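Local atomic coordinates of putative ferredoxin (Rhodopseudomonas palustris, PDB entry 4ID8), a protein that probably transfers electrons to a partner cytochrome P450 by means of its bound [3Fe-4S] cluster. Residues 24-29 and 49-54; 28-31 and 35-38; 53-58 and 62-67. All coordinates share one frame; numbering follows the deposited sequence.

Contact 1 of 3, residues 24-29 and 49-54; sequences APELFD and IDKAWL
The two backbones come closest where Ala-24 faces Lys-51, with their CA atoms 5.9 Å apart, and a turn at 24-27 sets its side chains against one flank of helix 49-58 before the chain leaves it as strand 28-30. In this small single-cluster ferredoxin fold, the turn follows helix 19-23. Ala-24 has just left helical geometry, and its carbonyl oxygen accepts the Leu-27 N-H at 2.9 Å, which turns the chain. The bend presents Ala-24, Glu-26 and Leu-27 to the helix together. Alanine suits the point of closest approach because its single methyl lets the chains draw near: its CB meets the Lys-51 CB at 4.1 Å. Leucine is longer and bridges a wider gap. With its CG anti to the carbonyl carbon (chi1 -72°), Leu-27 extends toward the small Ala-52, whose lone methyl gives the branched end of Leu-27 a low surface to lie on. Lysine serves the edge of this buried patch: its CB packs on Ala-24, while the rest of the stem passes Glu-26 and the ammonium leads away. Glu-26 OE2 stays 6.1 Å from Lys-51 NZ, so the opposite charges can attract only at a distance. Behind the turn, Lys-21 NZ hydrogen-bonds the carbonyl oxygens of Pro-25 and Phe-28 and so helps fix its course. At the heart of the apolar contact, Leu-27 CD1 rests 4.0 Å from the Ala-52 CB.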
loop_
_atom_site.group_PDB
_atom_site.type_symbol
_atom_site.label_atom_id
_atom_site.label_comp_id
_atom_site.label_asym_id
_atom_site.label_seq_id
_atom_site.Cartn_x
_atom_site.Cartn_y
_atom_site.Cartn_z
ATOM N N ALA A 24 1.357 -5.420 5.227
ATOM C CA ALA A 24 0.029 -4.981 5.516
ATOM C C ALA A 24 -0.875 -5.656 4.501
ATOM O O ALA A 24 -1.382 -4.975 3.617
ATOM C CB ALA A 24 -0.048 -3.474 5.414
ATOM N N PRO A 25 -1.053 -7.000 4.636
ATOM C CA PRO A 25 -1.867 -7.830 3.762
ATOM C C PRO A 25 -3.279 -7.296 3.715
ATOM O O PRO A 25 -3.971 -7.404 2.705
ATOM C CB PRO A 25 -1.853 -9.212 4.451
ATOM C CG PRO A 25 -0.857 -9.149 5.522
ATOM C CD PRO A 25 -0.482 -7.763 5.772
ATOM N N GLU A 26 -3.672 -6.678 4.818
ATOM C CA GLU A 26 -5.002 -6.137 5.045
ATOM C C GLU A 26 -5.258 -4.909 4.201
ATOM O O GLU A 26 -6.393 -4.558 3.974
ATOM C CB GLU A 26 -5.198 -5.789 6.544
ATOM C CG GLU A 26 -4.806 -6.896 7.559
ATOM C CD GLU A 26 -3.343 -6.790 8.105
ATOM O OE1 GLU A 26 -2.504 -6.021 7.566
ATOM O OE2 GLU A 26 -3.030 -7.495 9.103
ATOM N N LEU A 27 -4.219 -4.264 3.707
ATOM C CA LEU A 27 -4.390 -2.994 3.071
ATOM C C LEU A 27 -4.146 -2.984 1.555
ATOM O O LEU A 27 -4.618 -2.077 0.877
ATOM C CB LEU A 27 -3.461 -1.980 3.783
ATOM C CG LEU A 27 -3.798 -1.490 5.199
ATOM C CD1 LEU A 27 -2.683 -0.670 5.746
ATOM C CD2 LEU A 27 -5.102 -0.653 5.180
ATOM N N PHE A 28 -3.359 -3.941 1.051
ATOM C CA PHE A 28 -3.019 -4.091 -0.379
ATOM C C PHE A 28 -3.459 -5.449 -0.923
ATOM O O PHE A 28 -3.508 -6.414 -0.188
ATOM C CB PHE A 28 -1.529 -3.896 -0.572
ATOM C CG PHE A 28 -1.016 -2.600 0.050
ATOM C CD1 PHE A 28 -0.936 -1.438 -0.703
ATOM C CD2 PHE A 28 -0.630 -2.549 1.389
ATOM C CE1 PHE A 28 -0.496 -0.253 -0.121
ATOM C CE2 PHE A 28 -0.218 -1.373 1.961
ATOM C CZ PHE A 28 -0.135 -0.225 1.208
ATOM N N ASP A 29 -3.876 -5.469 -2.182
ATOM C CA ASP A 29 -4.018 -6.712 -2.970
ATOM C C ASP A 29 -3.123 -6.615 -4.172
ATOM O O ASP A 29 -2.875 -5.557 -4.705
ATOM C CB ASP A 29 -5.440 -6.924 -3.466
ATOM C CG ASP A 29 -6.358 -7.433 -2.378
ATOM O OD1 ASP A 29 -5.915 -8.213 -1.500
ATOM O OD2 ASP A 29 -7.543 -7.063 -2.377
ATOM N N ILE A 49 -2.747 1.826 11.213
ATOM C CA ILE A 49 -2.238 3.156 10.821
ATOM C C ILE A 49 -0.742 3.106 10.736
ATOM O O ILE A 49 -0.125 3.650 9.824
ATOM C CB ILE A 49 -2.796 4.301 11.745
ATOM C CG1 ILE A 49 -4.198 4.734 11.237
ATOM C CG2 ILE A 49 -1.860 5.508 11.788
ATOM C CD1 ILE A 49 -4.983 5.746 12.137
ATOM N N ASP A 50 -0.153 2.392 11.674
ATOM C CA ASP A 50 1.287 2.201 11.693
ATOM C C ASP A 50 1.809 1.303 10.571
ATOM O O ASP A 50 2.884 1.571 10.033
ATOM C CB ASP A 50 1.742 1.618 13.045
ATOM C CG ASP A 50 1.690 2.639 14.196
ATOM O OD1 ASP A 50 1.642 3.879 13.921
ATOM O OD2 ASP A 50 1.700 2.156 15.360
ATOM N N LYS A 51 1.087 0.246 10.236
ATOM C CA LYS A 51 1.503 -0.604 9.132
ATOM C C LYS A 51 1.403 0.075 7.791
ATOM O O LYS A 51 2.087 -0.245 6.860
ATOM C CB LYS A 51 0.612 -1.811 9.119
ATOM C CG LYS A 51 0.927 -2.705 10.242
ATOM C CD LYS A 51 -0.146 -3.750 10.401
ATOM C CE LYS A 51 0.096 -4.624 11.665
ATOM N NZ LYS A 51 1.577 -4.729 11.956
ATOM N N ALA A 52 0.464 0.979 7.683
ATOM C CA ALA A 52 0.351 1.858 6.581
ATOM C C ALA A 52 1.625 2.680 6.333
ATOM O O ALA A 52 2.244 2.553 5.291
ATOM C CB ALA A 52 -0.865 2.762 6.804
ATOM N N TRP A 53 1.999 3.515 7.287
ATOM C CA TRP A 53 3.221 4.313 7.180
ATOM C C TRP A 53 4.480 3.476 6.941
ATOM O O TRP A 53 5.415 3.937 6.301
ATOM C CB TRP A 53 3.420 5.193 8.412
ATOM C CG TRP A 53 2.430 6.299 8.529
ATOM C CD1 TRP A 53 1.488 6.416 9.481
ATOM C CD2 TRP A 53 2.282 7.440 7.662
ATOM N NE1 TRP A 53 0.752 7.551 9.285
ATOM C CE2 TRP A 53 1.204 8.200 8.167
ATOM C CE3 TRP A 53 2.943 7.882 6.507
ATOM C CZ2 TRP A 53 0.759 9.405 7.565
ATOM C CZ3 TRP A 53 2.503 9.099 5.896
ATOM C CH2 TRP A 53 1.410 9.823 6.432
ATOM N N LEU A 54 4.499 2.256 7.457
ATOM C CA LEU A 54 5.610 1.322 7.207
ATOM C C LEU A 54 5.663 0.822 5.786
ATOM O O LEU A 54 6.734 0.828 5.204
ATOM C CB LEU A 54 5.580 0.121 8.146
ATOM C CG LEU A 54 5.671 0.691 9.532
ATOM C CD1 LEU A 54 5.346 -0.397 10.603
ATOM C CD2 LEU A 54 7.025 1.432 9.781
#

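Contact 2 of 3, residues 28-31 and 35-38; sequences FDLD and NAHE
Asn-35 meets Asp-31 through both its backbone and its side chain. Asn-35 N donates to Asp-31 OD1 at 3.1 Å, coming from above the carboxylate plane, 54° out of it. The same OD1 accepts the Tyr-33 N-H, forming an Asx turn, so aspartate suits this place: one oxygen of its short carboxylate collects two amides of the tight connection. The Asn-35 carbonyl in turn accepts the Asp-31 N-H at 2.8 Å, and its amide lies side by side with the carboxylate, the two planes nearly perpendicular. Next comes Ala-36, in a non-hydrogen-bonded pair with Leu-30. Its methyl touches Leu-30 CD2 at 3.7 Å; the same methyl also packs on Cys-20 and lies about 4 Å from the iron-sulfur cluster, so alanine suits a place shared by strand, cysteine and cluster. The two strands form an antiparallel beta hairpin, with one face, that of Leu-30 and Ala-36, turned to the cluster-binding helix 19-23.

His-37 supplies the hydrogen-bonded pair. Its carbonyl accepts Asp-29 N at 3.0 Å, and its own N-H returns a bond of 3.0 Å to Asp-29 O. On the other face of the hairpin, a chi1 of 54° wedges CG between the backbone N and carbonyl carbon and swings the imidazole across the partner strand, so that Asp-29 O stands 3.6 Å above the ring centre. Glu-38 closes the register opposite Phe-28 (CA to CA 4.9 Å), but the two side chains diverge: Phe-28 enters the core, whereas the Glu-38 carboxylate binds Val-9 N and His-8 ND1 of strand 6-9.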
loop_
_atom_site.group_PDB
_atom_site.type_symbol
_atom_site.label_atom_id
_atom_site.label_comp_id
_atom_site.label_asym_id
_atom_site.label_seq_id
_atom_site.Cartn_x
_atom_site.Cartn_y
_atom_site.Cartn_z
ATOM N N PHE A 28 -3.359 -3.941 1.051
ATOM C CA PHE A 28 -3.019 -4.091 -0.379
ATOM C C PHE A 28 -3.459 -5.449 -0.923
ATOM O O PHE A 28 -3.508 -6.414 -0.188
ATOM C CB PHE A 28 -1.529 -3.896 -0.572
ATOM C CG PHE A 28 -1.016 -2.600 0.050
ATOM C CD1 PHE A 28 -0.936 -1.438 -0.703
ATOM C CD2 PHE A 28 -0.630 -2.549 1.389
ATOM C CE1 PHE A 28 -0.496 -0.253 -0.121
ATOM C CE2 PHE A 28 -0.218 -1.373 1.961
ATOM C CZ PHE A 28 -0.135 -0.225 1.208
ATOM N N ASP A 29 -3.876 -5.469 -2.182
ATOM C CA ASP A 29 -4.018 -6.712 -2.970
ATOM C C ASP A 29 -3.123 -6.615 -4.172
ATOM O O ASP A 29 -2.875 -5.557 -4.705
ATOM C CB ASP A 29 -5.440 -6.924 -3.466
ATOM C CG ASP A 29 -6.358 -7.433 -2.378
ATOM O OD1 ASP A 29 -5.915 -8.213 -1.500
ATOM O OD2 ASP A 29 -7.543 -7.063 -2.377
ATOM N N LEU A 30 -2.624 -7.754 -4.576
ATOM C CA LEU A 30 -1.782 -7.869 -5.757
ATOM C C LEU A 30 -2.570 -8.434 -6.930
ATOM O O LEU A 30 -3.282 -9.438 -6.773
ATOM C CB LEU A 30 -0.627 -8.822 -5.467
ATOM C CG LEU A 30 0.290 -8.468 -4.344
ATOM C CD1 LEU A 30 1.270 -9.542 -4.408
ATOM C CD2 LEU A 30 0.939 -7.114 -4.604
ATOM N N ASP A 31 -2.384 -7.848 -8.110
ATOM C CA ASP A 31 -2.983 -8.442 -9.320
ATOM C C ASP A 31 -2.180 -9.664 -9.832
ATOM O O ASP A 31 -1.248 -10.113 -9.188
ATOM C CB ASP A 31 -3.239 -7.413 -10.408
ATOM C CG ASP A 31 -1.975 -6.873 -11.008
ATOM O OD1 ASP A 31 -0.919 -7.514 -11.015
ATOM O OD2 ASP A 31 -2.029 -5.783 -11.494
ATOM N N ASN A 35 1.443 -6.505 -9.307
ATOM C CA ASN A 35 1.309 -5.100 -8.935
ATOM C C ASN A 35 0.312 -4.908 -7.834
ATOM O O ASN A 35 -0.711 -5.625 -7.756
ATOM C CB ASN A 35 0.891 -4.284 -10.135
ATOM C CG ASN A 35 1.930 -4.290 -11.220
ATOM O OD1 ASN A 35 2.983 -3.683 -11.090
ATOM N ND2 ASN A 35 1.637 -4.969 -12.295
ATOM N N ALA A 36 0.623 -3.960 -6.966
ATOM C CA ALA A 36 -0.217 -3.718 -5.819
ATOM C C ALA A 36 -1.259 -2.615 -6.082
ATOM O O ALA A 36 -1.064 -1.712 -6.912
ATOM C CB ALA A 36 0.611 -3.408 -4.613
ATOM N N HIS A 37 -2.378 -2.709 -5.373
ATOM C CA HIS A 37 -3.369 -1.657 -5.376
ATOM C C HIS A 37 -4.092 -1.630 -4.020
ATOM O O HIS A 37 -4.201 -2.677 -3.362
ATOM C CB HIS A 37 -4.341 -1.793 -6.574
ATOM C CG HIS A 37 -4.984 -3.127 -6.671
ATOM N ND1 HIS A 37 -4.566 -4.090 -7.569
ATOM C CD2 HIS A 37 -6.022 -3.678 -5.976
ATOM C CE1 HIS A 37 -5.322 -5.179 -7.420
ATOM N NE2 HIS A 37 -6.218 -4.953 -6.466
ATOM N N GLU A 38 -4.559 -0.441 -3.601
ATOM C CA GLU A 38 -5.386 -0.309 -2.403
ATOM C C GLU A 38 -6.674 -1.129 -2.479
ATOM O O GLU A 38 -7.224 -1.346 -3.507
ATOM C CB GLU A 38 -5.710 1.143 -2.088
ATOM C CG GLU A 38 -6.368 1.889 -3.228
ATOM C CD GLU A 38 -5.341 2.497 -4.170
ATOM O OE1 GLU A 38 -4.259 1.870 -4.318
ATOM O OE2 GLU A 38 -5.606 3.585 -4.766
HETATM O O HOH W 1 -1.053 -4.583 -13.389
#

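Contact 3 of 3, residues 53-58 and 62-67; sequences WLAKSN and NAIDIT
Ile-66 lies over one face of the Trp-53 indole, where its two branches divide the ring between them. Its CG2 makes a CH-pi contact with the six-membered ring, 4.0 Å from the centroid and 23° off the normal. Ile-66 CD1 sits nearer the rim of that face, 3.7 Å from Trp-53 CE3. A beta-branched isoleucine is well suited to this, since methyls on separate arms can cover a broad flat group at two points. Lys-56 crosses the same side chain obliquely, and its CD lies 3.5 Å from Ile-66 CD1. With CG anti to the backbone N (chi1 173°), the lysine reaches across the strand, over Ile-66 CD1, before bending at its last torsion. The bend delivers NZ to the carbonyl oxygen of Ile-64, which it meets at 3.1 Å in the carbonyl plane. Deeper in, Ile-64 CD1 lies against the backbone of the preceding residue, 3.7 Å from Ala-55 O, and CG2 rests beside the Lys-56 CB.

Here the 53-58 part of helix 49-58 passes strand 64-67 with the axes 8.1 Å apart and their N-to-C directions 145° apart. Strand 64-67 is paired edge to edge with antiparallel strand 6-9, whose Ile-7 packs on both isoleucines, while the helix packs on the face that carries Ile-64 and Ile-66. Farther in, Ile-64 touches Phe-28 and Cys-20, and its side chain is about 4 Å from the [3Fe-4S] cluster. Ile-64 thus probably helps keep water from the cluster. An otherwise apolar contact carries one polar bond, in which the lysine covers hydrocarbon with its stem and spends its charged end on a backbone carbonyl of the strand.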
loop_
_atom_site.group_PDB
_atom_site.type_symbol
_atom_site.label_atom_id
_atom_site.label_comp_id
_atom_site.label_asym_id
_atom_site.label_seq_id
_atom_site.Cartn_x
_atom_site.Cartn_y
_atom_site.Cartn_z
ATOM N N TRP A 53 1.999 3.515 7.287
ATOM C CA TRP A 53 3.221 4.313 7.180
ATOM C C TRP A 53 4.480 3.476 6.941
ATOM O O TRP A 53 5.415 3.937 6.301
ATOM C CB TRP A 53 3.420 5.193 8.412
ATOM C CG TRP A 53 2.430 6.299 8.529
ATOM C CD1 TRP A 53 1.488 6.416 9.481
ATOM C CD2 TRP A 53 2.282 7.440 7.662
ATOM N NE1 TRP A 53 0.752 7.551 9.285
ATOM C CE2 TRP A 53 1.204 8.200 8.167
ATOM C CE3 TRP A 53 2.943 7.882 6.507
ATOM C CZ2 TRP A 53 0.759 9.405 7.565
ATOM C CZ3 TRP A 53 2.503 9.099 5.896
ATOM C CH2 TRP A 53 1.410 9.823 6.432
ATOM N N LEU A 54 4.499 2.256 7.457
ATOM C CA LEU A 54 5.610 1.322 7.207
ATOM C C LEU A 54 5.663 0.822 5.786
ATOM O O LEU A 54 6.734 0.828 5.204
ATOM C CB LEU A 54 5.580 0.121 8.146
ATOM C CG LEU A 54 5.671 0.691 9.532
ATOM C CD1 LEU A 54 5.346 -0.397 10.603
ATOM C CD2 LEU A 54 7.025 1.432 9.781
ATOM N N ALA A 55 4.515 0.370 5.268
ATOM C CA ALA A 55 4.424 -0.060 3.894
ATOM C C ALA A 55 4.926 1.070 2.997
ATOM O O ALA A 55 5.802 0.876 2.128
ATOM C CB ALA A 55 3.005 -0.502 3.547
ATOM N N LYS A 56 4.452 2.281 3.247
ATOM C CA LYS A 56 4.903 3.423 2.431
ATOM C C LYS A 56 6.406 3.658 2.570
ATOM O O LYS A 56 7.060 3.921 1.588
ATOM C CB LYS A 56 4.113 4.664 2.782
ATOM C CG LYS A 56 4.558 5.965 2.163
ATOM C CD LYS A 56 3.702 7.088 2.713
ATOM C CE LYS A 56 4.328 8.403 2.400
ATOM N NZ LYS A 56 4.620 8.511 0.940
ATOM N N SER A 57 6.956 3.530 3.784
ATOM C CA SER A 57 8.368 3.815 3.982
ATOM C C SER A 57 9.214 2.771 3.257
ATOM O O SER A 57 10.230 3.095 2.611
ATOM C CB SER A 57 8.695 3.780 5.454
ATOM O OG SER A 57 10.061 4.131 5.652
ATOM N N ASN A 58 8.746 1.521 3.368
ATOM C CA ASN A 58 9.377 0.331 2.792
ATOM C C ASN A 58 9.341 0.071 1.268
ATOM O O ASN A 58 10.197 -0.660 0.760
ATOM C CB ASN A 58 8.878 -0.891 3.534
ATOM C CG ASN A 58 9.920 -1.424 4.436
ATOM O OD1 ASN A 58 10.555 -0.655 5.161
ATOM N ND2 ASN A 58 10.193 -2.724 4.339
ATOM N N ASN A 62 8.938 4.036 -4.138
ATOM C CA ASN A 62 8.181 5.178 -3.589
ATOM C C ASN A 62 6.829 5.342 -4.238
ATOM O O ASN A 62 6.373 6.443 -4.535
ATOM C CB ASN A 62 9.027 6.476 -3.543
ATOM C CG ASN A 62 10.226 6.349 -2.555
ATOM O OD1 ASN A 62 10.132 5.740 -1.434
ATOM N ND2 ASN A 62 11.361 6.873 -2.982
ATOM N N ALA A 63 6.206 4.189 -4.443
ATOM C CA ALA A 63 4.968 4.054 -5.198
ATOM C C ALA A 63 3.713 4.338 -4.365
ATOM O O ALA A 63 2.671 4.562 -4.944
ATOM C CB ALA A 63 4.881 2.671 -5.810
ATOM N N ILE A 64 3.823 4.364 -3.033
ATOM C CA ILE A 64 2.655 4.507 -2.164
ATOM C C ILE A 64 2.447 5.960 -1.637
ATOM O O ILE A 64 3.335 6.541 -1.038
ATOM C CB ILE A 64 2.686 3.477 -0.969
ATOM C CG1 ILE A 64 2.772 2.028 -1.504
ATOM C CG2 ILE A 64 1.470 3.682 0.002
ATOM C CD1 ILE A 64 3.209 0.949 -0.488
ATOM N N ASP A 65 1.247 6.510 -1.828
ATOM C CA ASP A 65 0.856 7.780 -1.225
ATOM C C ASP A 65 -0.101 7.564 -0.102
ATOM O O ASP A 65 -1.029 6.795 -0.238
ATOM C CB ASP A 65 0.030 8.591 -2.185
ATOM C CG ASP A 65 0.707 8.837 -3.466
ATOM O OD1 ASP A 65 1.894 9.212 -3.370
ATOM O OD2 ASP A 65 0.020 8.677 -4.539
ATOM N N ILE A 66 0.076 8.274 0.996
ATOM C CA ILE A 66 -0.929 8.245 2.020
ATOM C C ILE A 66 -1.515 9.647 2.073
ATOM O O ILE A 66 -0.765 10.608 2.187
ATOM C CB ILE A 66 -0.331 7.774 3.350
ATOM C CG1 ILE A 66 -0.134 6.283 3.308
ATOM C CG2 ILE A 66 -1.237 8.065 4.527
ATOM C CD1 ILE A 66 0.802 5.845 4.310
ATOM N N THR A 67 -2.831 9.772 1.923
ATOM C CA THR A 67 -3.490 11.063 2.138
ATOM C C THR A 67 -3.934 11.217 3.601
ATOM O O THR A 67 -4.341 10.258 4.244
ATOM C CB THR A 67 -4.740 11.282 1.259
ATOM O OG1 THR A 67 -5.819 10.493 1.789
ATOM C CG2 THR A 67 -4.488 10.961 -0.207
#

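How the contacts relate
Along the chain, contact 1 starts on the turn that opens strand 28-30 and contact 2 completes the hairpin of that strand with 36-38. Helix 49-58 then supplies the far side of contact 1 and leads into contact 3. The centres of contacts 1 and 3, which share this helix, are 9 Å apart; those of 1 and 2, which share the strand, are 11 Å apart. Contacts 2 and 3 are separated by 13 Å, on opposite sides of the chain's centre. Phe-28 spans the middle, its ring reaching Ala-55 and Ile-64. Hairpin, helix and terminal strand thus share one core, from which Ala-36 and Ile-64 both approach the cluster.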